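Local atomic coordinates of N-acetylglucosamine-specific lectin (PDB entry 6A7S), a protein that binds N-acetylglucosamine and N-acetylgalactosamine through a calcium-binding C-type lectin domain. Residues A[85-90]-A[125-130]; A[114-119]-A[135-140]. All coordinates share one frame; numbering follows the deposited sequence.

How the contacts relate
Both contacts build on one antiparallel sheet: strand 125-131, which pairs with 87-95 in contact 1, is flanked on its other edge by strand 137-141 of contact 2, with probable hydrogen bonds from Leu-129 N to Gln-137 O and from Asp-127 N to Asn-139 O. Contact 1 is the more deeply buried, about 7 Å from the chain's centre to its own, against about 12 Å for contact 2. It is regular strand pairing, with Ile-90 and Tyr-128 packing on one face, and Tyr-87 and Leu-129 meeting the sugar on the other. Contact 2 instead joins an irregular loop to a strand, by tryptophan packing and a few polar bonds. The bound N-acetylgalactosamine touches both, hydrogen-bonded in contact 2 by Asn-139.

Contact 1 of 2, residues A[85-90]-A[125-130]; sequences KHYYWI and CLDYLN. With NGA (2-acetamido-2-deoxy-beta-D-galactopyranose), chain B.
Tyr-87 and Asp-127 project on the same side of the strand pair and form two walls around the acetamido group of the bound N-acetylgalactosamine. The acetamido methyl C8 sits over one face of the Tyr-87 ring, 3.8 Å above its plane and over its centre. Asp-127 turns its carboxylate at 44° to that ring. With CG wedged between the backbone N and the carbonyl carbon (chi1 54°), the carboxylate is brought to the sugar, and OD2 comes 2.6 Å from O7 of N-acetylgalactosamine. Trp-89 lies beside the carboxylate, the two planes 22° apart, with its CE3 3.6 Å from Asp-127 CB. The same CE3 edge meets Leu-126 O at 3.3 Å. At the other end His-86 runs alongside Leu-129, CD2 to CD1 4.0 Å, and Leu-129 in turn reaches the sugar.

The face of Tyr-88 and Tyr-128 is apolar near the strands and polar at the hydroxyls. Ile-90 crosses Tyr-128 at about a right angle, its CG2 butting against the ring edge 3.5 Å from CD1. The Tyr-128 hydroxyl is held by Asp-72 and Trp-138 NE1, and that of Tyr-88 by Glu-44. Between the faces run the antiparallel backbone bonds: Tyr-88 and Tyr-128 form a hydrogen-bonded pair, with Tyr-128 N to Tyr-88 O at 2.9 Å, and Asn-130 N reaches His-86 O at 2.9 Å. A water links Lys-85 O to Asn-130 ND2. This is antiparallel sheet of the C-type lectin domain, one face helping line the acetamido part of the sugar site, completed by Asn-139 and His-141.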
loop_
_atom_site.group_PDB
_atom_site.type_symbol
_atom_site.label_atom_id
_atom_site.label_comp_id
_atom_site.label_asym_id
_atom_site.label_seq_id
_atom_site.Cartn_x
_atom_site.Cartn_y
_atom_site.Cartn_z
ATOM N N LYS A 85 6.213 26.179 -11.283
ATOM C CA LYS A 85 6.257 25.024 -12.144
ATOM C C LYS A 85 4.820 24.607 -12.427
ATOM O O LYS A 85 4.008 24.672 -11.532
ATOM C CB LYS A 85 6.968 23.834 -11.483
ATOM C CG LYS A 85 8.299 24.119 -10.781
ATOM C CD LYS A 85 9.465 24.303 -11.709
ATOM C CE LYS A 85 10.682 24.858 -11.019
ATOM N NZ LYS A 85 11.419 23.807 -10.293
ATOM N N HIS A 86 4.547 24.121 -13.647
ATOM C CA HIS A 86 3.222 23.742 -14.032
ATOM C C HIS A 86 3.132 22.246 -14.387
ATOM O O HIS A 86 2.099 21.784 -14.792
ATOM C CB HIS A 86 2.693 24.725 -15.128
ATOM C CG HIS A 86 3.204 24.546 -16.534
ATOM N ND1 HIS A 86 4.432 25.017 -16.951
ATOM C CD2 HIS A 86 2.627 23.994 -17.650
ATOM C CE1 HIS A 86 4.608 24.732 -18.248
ATOM N NE2 HIS A 86 3.507 24.099 -18.705
ATOM N N TYR A 87 4.190 21.465 -14.171
ATOM C CA TYR A 87 4.067 20.037 -14.262
ATOM C C TYR A 87 5.161 19.366 -13.419
ATOM O O TYR A 87 6.253 19.889 -13.312
ATOM C CB TYR A 87 4.140 19.537 -15.713
ATOM C CG TYR A 87 5.354 19.958 -16.496
ATOM C CD1 TYR A 87 5.381 21.188 -17.129
ATOM C CD2 TYR A 87 6.479 19.142 -16.626
ATOM C CE1 TYR A 87 6.503 21.627 -17.810
ATOM C CE2 TYR A 87 7.605 19.560 -17.330
ATOM C CZ TYR A 87 7.610 20.810 -17.936
ATOM O OH TYR A 87 8.686 21.268 -18.640
ATOM N N TYR A 88 4.838 18.159 -12.941
ATOM C CA TYR A 88 5.740 17.269 -12.155
ATOM C C TYR A 88 5.585 15.827 -12.641
ATOM O O TYR A 88 4.495 15.279 -12.717
ATOM C CB TYR A 88 5.413 17.270 -10.674
ATOM C CG TYR A 88 5.761 18.537 -9.956
ATOM C CD1 TYR A 88 5.050 19.708 -10.190
ATOM C CD2 TYR A 88 6.781 18.561 -9.010
ATOM C CE1 TYR A 88 5.380 20.879 -9.523
ATOM C CE2 TYR A 88 7.113 19.726 -8.315
ATOM C CZ TYR A 88 6.413 20.890 -8.580
ATOM O OH TYR A 88 6.768 22.040 -7.913
ATOM N N TRP A 89 6.714 15.213 -12.978
ATOM C CA TRP A 89 6.706 13.808 -13.450
ATOM C C TRP A 89 6.293 12.844 -12.333
ATOM O O TRP A 89 6.661 13.056 -11.183
ATOM C CB TRP A 89 8.073 13.458 -14.021
ATOM C CG TRP A 89 8.477 14.255 -15.213
ATOM C CD1 TRP A 89 9.598 15.017 -15.347
ATOM C CD2 TRP A 89 7.765 14.362 -16.457
ATOM N NE1 TRP A 89 9.629 15.594 -16.579
ATOM C CE2 TRP A 89 8.519 15.217 -17.279
ATOM C CE3 TRP A 89 6.574 13.840 -16.943
ATOM C CZ2 TRP A 89 8.086 15.615 -18.537
ATOM C CZ3 TRP A 89 6.180 14.176 -18.223
ATOM C CH2 TRP A 89 6.948 15.027 -19.013
ATOM N N ILE A 90 5.553 11.794 -12.725
ATOM C CA ILE A 90 5.100 10.736 -11.852
ATOM C C ILE A 90 5.342 9.368 -12.514
ATOM O O ILE A 90 5.662 9.261 -13.681
ATOM C CB ILE A 90 3.612 10.920 -11.437
ATOM C CG1 ILE A 90 2.651 10.790 -12.629
ATOM C CG2 ILE A 90 3.403 12.218 -10.643
ATOM C CD1 ILE A 90 1.204 10.757 -12.233
ATOM N N CYS A 125 4.357 9.705 -21.287
ATOM C CA CYS A 125 4.718 9.585 -19.860
ATOM C C CYS A 125 3.866 10.562 -19.045
ATOM O O CYS A 125 3.535 11.650 -19.520
ATOM C CB CYS A 125 6.185 9.930 -19.665
ATOM S SG CYS A 125 7.297 8.615 -20.233
ATOM N N LEU A 126 3.522 10.197 -17.814
ATOM C CA LEU A 126 2.515 10.946 -17.107
ATOM C C LEU A 126 3.188 11.997 -16.228
ATOM O O LEU A 126 4.292 11.789 -15.657
ATOM C CB LEU A 126 1.620 10.025 -16.278
ATOM C CG LEU A 126 0.425 9.432 -17.016
ATOM C CD1 LEU A 126 0.836 8.254 -17.896
ATOM C CD2 LEU A 126 -0.620 9.007 -16.011
ATOM N N ASP A 127 2.475 13.118 -16.123
ATOM C CA ASP A 127 2.763 14.164 -15.162
ATOM C C ASP A 127 1.476 14.589 -14.465
ATOM O O ASP A 127 0.415 14.204 -14.849
ATOM C CB ASP A 127 3.503 15.339 -15.797
ATOM C CG ASP A 127 2.826 15.962 -17.020
ATOM O OD1 ASP A 127 1.599 15.839 -17.108
ATOM O OD2 ASP A 127 3.547 16.655 -17.798
ATOM N N TYR A 128 1.624 15.243 -13.312
ATOM C CA TYR A 128 0.607 16.121 -12.842
ATOM C C TYR A 128 0.775 17.411 -13.617
ATOM O O TYR A 128 1.887 17.875 -13.748
ATOM C CB TYR A 128 0.713 16.389 -11.337
ATOM C CG TYR A 128 -0.024 15.366 -10.527
ATOM C CD1 TYR A 128 0.589 14.172 -10.161
ATOM C CD2 TYR A 128 -1.337 15.544 -10.164
ATOM C CE1 TYR A 128 -0.087 13.196 -9.448
ATOM C CE2 TYR A 128 -2.025 14.583 -9.431
ATOM C CZ TYR A 128 -1.405 13.391 -9.091
ATOM O OH TYR A 128 -2.080 12.417 -8.415
ATOM N N LEU A 129 -0.313 17.941 -14.172
ATOM C CA LEU A 129 -0.217 19.128 -15.007
ATOM C C LEU A 129 -1.173 20.181 -14.459
ATOM O O LEU A 129 -2.261 19.884 -14.014
ATOM C CB LEU A 129 -0.596 18.759 -16.447
ATOM C CG LEU A 129 -0.737 19.895 -17.480
ATOM C CD1 LEU A 129 0.594 20.586 -17.720
ATOM C CD2 LEU A 129 -1.240 19.325 -18.817
ATOM N N ASN A 130 -0.745 21.435 -14.541
ATOM C CA ASN A 130 -1.572 22.559 -14.203
ATOM C C ASN A 130 -1.627 23.443 -15.445
ATOM O O ASN A 130 -0.722 24.220 -15.648
ATOM C CB ASN A 130 -1.045 23.355 -13.019
ATOM C CG ASN A 130 -2.038 24.422 -12.605
ATOM O OD1 ASN A 130 -3.253 24.228 -12.719
ATOM N ND2 ASN A 130 -1.523 25.511 -12.067
HETATM C C1 NGA B . 1.066 20.947 -22.271
HETATM C C2 NGA B . 1.390 19.520 -21.805
HETATM C C3 NGA B . 1.407 18.852 -23.173
HETATM C C4 NGA B . 0.072 19.189 -23.908
HETATM C C5 NGA B . -0.404 20.629 -23.784
HETATM C C6 NGA B . -1.717 21.052 -24.494
HETATM C C7 NGA B . 3.081 18.605 -20.281
HETATM C C8 NGA B . 4.581 18.627 -20.022
HETATM N N2 NGA B . 2.729 19.410 -21.273
HETATM O O1 NGA B . 1.795 22.093 -21.931
HETATM O O3 NGA B . 1.704 17.469 -23.048
HETATM O O4 NGA B . -0.808 18.245 -23.314
HETATM O O5 NGA B . -0.352 21.032 -22.383
HETATM O O6 NGA B . -1.569 20.786 -25.903
HETATM O O7 NGA B . 2.300 17.880 -19.711
HETATM O O HOH W 1 1.499 25.997 -11.770
#

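Contact 2 of 2, residues A[114-119]-A[135-140]; sequences WGPGKP and VWQWND. With NGA (2-acetamido-2-deoxy-beta-D-galactopyranose), chain B; SO4 (sulfate ion), chain E.
Gly-115 opens a type II turn that runs to Lys-118, and its N reaches Trp-138 O at 3.1 Å in an almost straight bond (170°), which ties the loop to the strand carrying the Trp-Asn-Asp (WND) motif of C-type lectins. The matching loop element is Lys-118-Pro-119-Asp-120, with a cis peptide before the proline. Trp-138 drives its edge into one face of Trp-114, a T-shaped pair with planes 76° apart, while the backbone of Lys-118 and the ring of Pro-119 cover the other face. The ring edge of Trp-114, at CZ3, abuts Asp-140 N, a buried nitrogen with no partner. Pro-116 CD meets Gln-137 OE1 at 3.2 Å, and that oxygen also accepts a bond from Val-135 N.

At the sugar end, Lys-118, bent at chi2, crosses Asn-139 obliquely; its NZ hydrogen-bonds OD1 at 3.1 Å from above the carbonyl plane, 57° out of it and off the lone pair. Asn-139, Asp-140 and Asp-120 are calcium ligands in a structure of this protein; here the Lys-118 ammonium bonds Asn-139 OD1 and, as its main partner, Asp-120 in a salt bridge. On its other branch, Asn-139 ND2 donates to two oxygens of N-acetylgalactosamine, O3 and O7, each 3.0 Å away.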
loop_
_atom_site.group_PDB
_atom_site.type_symbol
_atom_site.label_atom_id
_atom_site.label_comp_id
_atom_site.label_asym_id
_atom_site.label_seq_id
_atom_site.Cartn_x
_atom_site.Cartn_y
_atom_site.Cartn_z
ATOM N N TRP A 114 -6.904 11.205 -14.364
ATOM C CA TRP A 114 -6.736 12.022 -15.602
ATOM C C TRP A 114 -7.492 13.346 -15.476
ATOM O O TRP A 114 -8.569 13.377 -14.933
ATOM C CB TRP A 114 -7.280 11.284 -16.808
ATOM C CG TRP A 114 -6.596 9.998 -17.140
ATOM C CD1 TRP A 114 -7.123 8.745 -17.088
ATOM C CD2 TRP A 114 -5.280 9.847 -17.688
ATOM N NE1 TRP A 114 -6.224 7.825 -17.560
ATOM C CE2 TRP A 114 -5.088 8.476 -17.943
ATOM C CE3 TRP A 114 -4.248 10.740 -17.967
ATOM C CZ2 TRP A 114 -3.895 7.982 -18.460
ATOM C CZ3 TRP A 114 -3.097 10.259 -18.530
ATOM C CH2 TRP A 114 -2.919 8.900 -18.755
ATOM N N GLY A 115 -6.938 14.441 -15.997
ATOM C CA GLY A 115 -7.678 15.713 -16.029
ATOM C C GLY A 115 -8.722 15.704 -17.155
ATOM O O GLY A 115 -8.791 14.745 -17.956
ATOM N N PRO A 116 -9.545 16.782 -17.244
ATOM C CA PRO A 116 -10.531 16.899 -18.319
ATOM C C PRO A 116 -9.889 16.606 -19.684
ATOM O O PRO A 116 -8.884 17.142 -20.057
ATOM C CB PRO A 116 -11.087 18.326 -18.094
ATOM C CG PRO A 116 -10.992 18.542 -16.589
ATOM C CD PRO A 116 -9.596 17.961 -16.334
ATOM N N GLY A 117 -10.471 15.666 -20.431
ATOM C CA GLY A 117 -10.102 15.454 -21.809
ATOM C C GLY A 117 -8.922 14.513 -21.939
ATOM O O GLY A 117 -8.525 14.221 -23.043
ATOM N N LYS A 118 -8.366 14.039 -20.815
ATOM C CA LYS A 118 -7.158 13.160 -20.852
ATOM C C LYS A 118 -7.579 11.713 -20.654
ATOM O O LYS A 118 -8.604 11.470 -20.028
ATOM C CB LYS A 118 -6.173 13.615 -19.767
ATOM C CG LYS A 118 -5.811 15.091 -19.830
ATOM C CD LYS A 118 -5.324 15.523 -21.188
ATOM C CE LYS A 118 -4.913 16.968 -21.316
ATOM N NZ LYS A 118 -4.072 17.191 -22.514
ATOM N N PRO A 119 -6.796 10.738 -21.128
ATOM C CA PRO A 119 -5.525 10.855 -21.820
ATOM C C PRO A 119 -5.692 11.227 -23.303
ATOM O O PRO A 119 -6.754 10.952 -23.852
ATOM C CB PRO A 119 -4.942 9.431 -21.768
ATOM C CG PRO A 119 -6.165 8.547 -21.729
ATOM C CD PRO A 119 -7.196 9.325 -20.944
ATOM N N VAL A 135 -6.312 20.837 -13.823
ATOM C CA VAL A 135 -5.990 21.568 -12.615
ATOM C C VAL A 135 -5.249 20.640 -11.630
ATOM O O VAL A 135 -5.822 20.122 -10.725
ATOM C CB VAL A 135 -7.257 22.202 -12.040
ATOM C CG1 VAL A 135 -6.943 22.980 -10.767
ATOM C CG2 VAL A 135 -7.923 23.116 -13.101
ATOM N N TRP A 136 -3.956 20.470 -11.843
ATOM C CA TRP A 136 -3.135 19.487 -11.105
ATOM C C TRP A 136 -3.797 18.123 -11.143
ATOM O O TRP A 136 -4.216 17.579 -10.122
ATOM C CB TRP A 136 -2.859 19.992 -9.676
ATOM C CG TRP A 136 -1.879 21.127 -9.636
ATOM C CD1 TRP A 136 -2.107 22.365 -9.105
ATOM C CD2 TRP A 136 -0.531 21.159 -10.141
ATOM N NE1 TRP A 136 -0.995 23.147 -9.220
ATOM C CE2 TRP A 136 -0.022 22.444 -9.870
ATOM C CE3 TRP A 136 0.274 20.272 -10.862
ATOM C CZ2 TRP A 136 1.261 22.829 -10.254
ATOM C CZ3 TRP A 136 1.519 20.662 -11.276
ATOM C CH2 TRP A 136 2.009 21.931 -10.969
ATOM N N GLN A 137 -3.895 17.590 -12.370
ATOM C CA GLN A 137 -4.435 16.308 -12.673
ATOM C C GLN A 137 -3.503 15.655 -13.696
ATOM O O GLN A 137 -2.625 16.284 -14.226
ATOM C CB GLN A 137 -5.886 16.420 -13.149
ATOM C CG GLN A 137 -6.842 16.972 -12.092
ATOM C CD GLN A 137 -8.180 17.381 -12.682
ATOM O OE1 GLN A 137 -8.254 18.366 -13.412
ATOM N NE2 GLN A 137 -9.245 16.639 -12.372
ATOM N N TRP A 138 -3.686 14.369 -13.996
ATOM C CA TRP A 138 -2.729 13.705 -14.814
ATOM C C TRP A 138 -2.882 14.076 -16.318
ATOM O O TRP A 138 -3.986 14.252 -16.796
ATOM C CB TRP A 138 -2.894 12.195 -14.688
ATOM C CG TRP A 138 -2.928 11.615 -13.316
ATOM C CD1 TRP A 138 -2.517 12.136 -12.124
ATOM C CD2 TRP A 138 -3.332 10.274 -13.069
ATOM N NE1 TRP A 138 -2.699 11.219 -11.135
ATOM C CE2 TRP A 138 -3.185 10.061 -11.688
ATOM C CE3 TRP A 138 -3.850 9.263 -13.885
ATOM C CZ2 TRP A 138 -3.559 8.854 -11.106
ATOM C CZ3 TRP A 138 -4.180 8.054 -13.308
ATOM C CH2 TRP A 138 -4.055 7.869 -11.930
ATOM N N ASN A 139 -1.746 14.190 -17.009
ATOM C CA ASN A 139 -1.646 14.309 -18.451
ATOM C C ASN A 139 -0.608 13.308 -18.936
ATOM O O ASN A 139 0.349 13.006 -18.197
ATOM C CB ASN A 139 -1.302 15.726 -18.933
ATOM C CG ASN A 139 -1.107 15.806 -20.443
ATOM O OD1 ASN A 139 -1.957 15.375 -21.238
ATOM N ND2 ASN A 139 0.052 16.303 -20.837
ATOM N N ASP A 140 -0.810 12.823 -20.175
ATOM C CA ASP A 140 0.198 12.079 -20.871
ATOM C C ASP A 140 0.950 13.037 -21.794
ATOM O O ASP A 140 0.360 13.688 -22.676
ATOM C CB ASP A 140 -0.346 10.863 -21.643
ATOM C CG ASP A 140 -1.547 11.096 -22.541
ATOM O OD1 ASP A 140 -2.187 12.195 -22.474
ATOM O OD2 ASP A 140 -1.836 10.142 -23.346
HETATM C C1 NGA B . 1.066 20.947 -22.271
HETATM C C2 NGA B . 1.390 19.520 -21.805
HETATM C C3 NGA B . 1.407 18.852 -23.173
HETATM C C4 NGA B . 0.072 19.189 -23.908
HETATM C C5 NGA B . -0.404 20.629 -23.784
HETATM C C6 NGA B . -1.717 21.052 -24.494
HETATM C C7 NGA B . 3.081 18.605 -20.281
HETATM C C8 NGA B . 4.581 18.627 -20.022
HETATM N N2 NGA B . 2.729 19.410 -21.273
HETATM O O1 NGA B . 1.795 22.093 -21.931
HETATM O O3 NGA B . 1.704 17.469 -23.048
HETATM O O4 NGA B . -0.808 18.245 -23.314
HETATM O O5 NGA B . -0.352 21.032 -22.383
HETATM O O6 NGA B . -1.569 20.786 -25.903
HETATM O O7 NGA B . 2.300 17.880 -19.711
HETATM S S SO4 E . -13.683 14.352 -19.173
HETATM O O1 SO4 E . -12.567 13.812 -20.038
HETATM O O2 SO4 E . -13.910 15.780 -19.496
HETATM O O3 SO4 E . -14.879 13.515 -19.442
HETATM O O4 SO4 E . -13.428 14.272 -17.700
#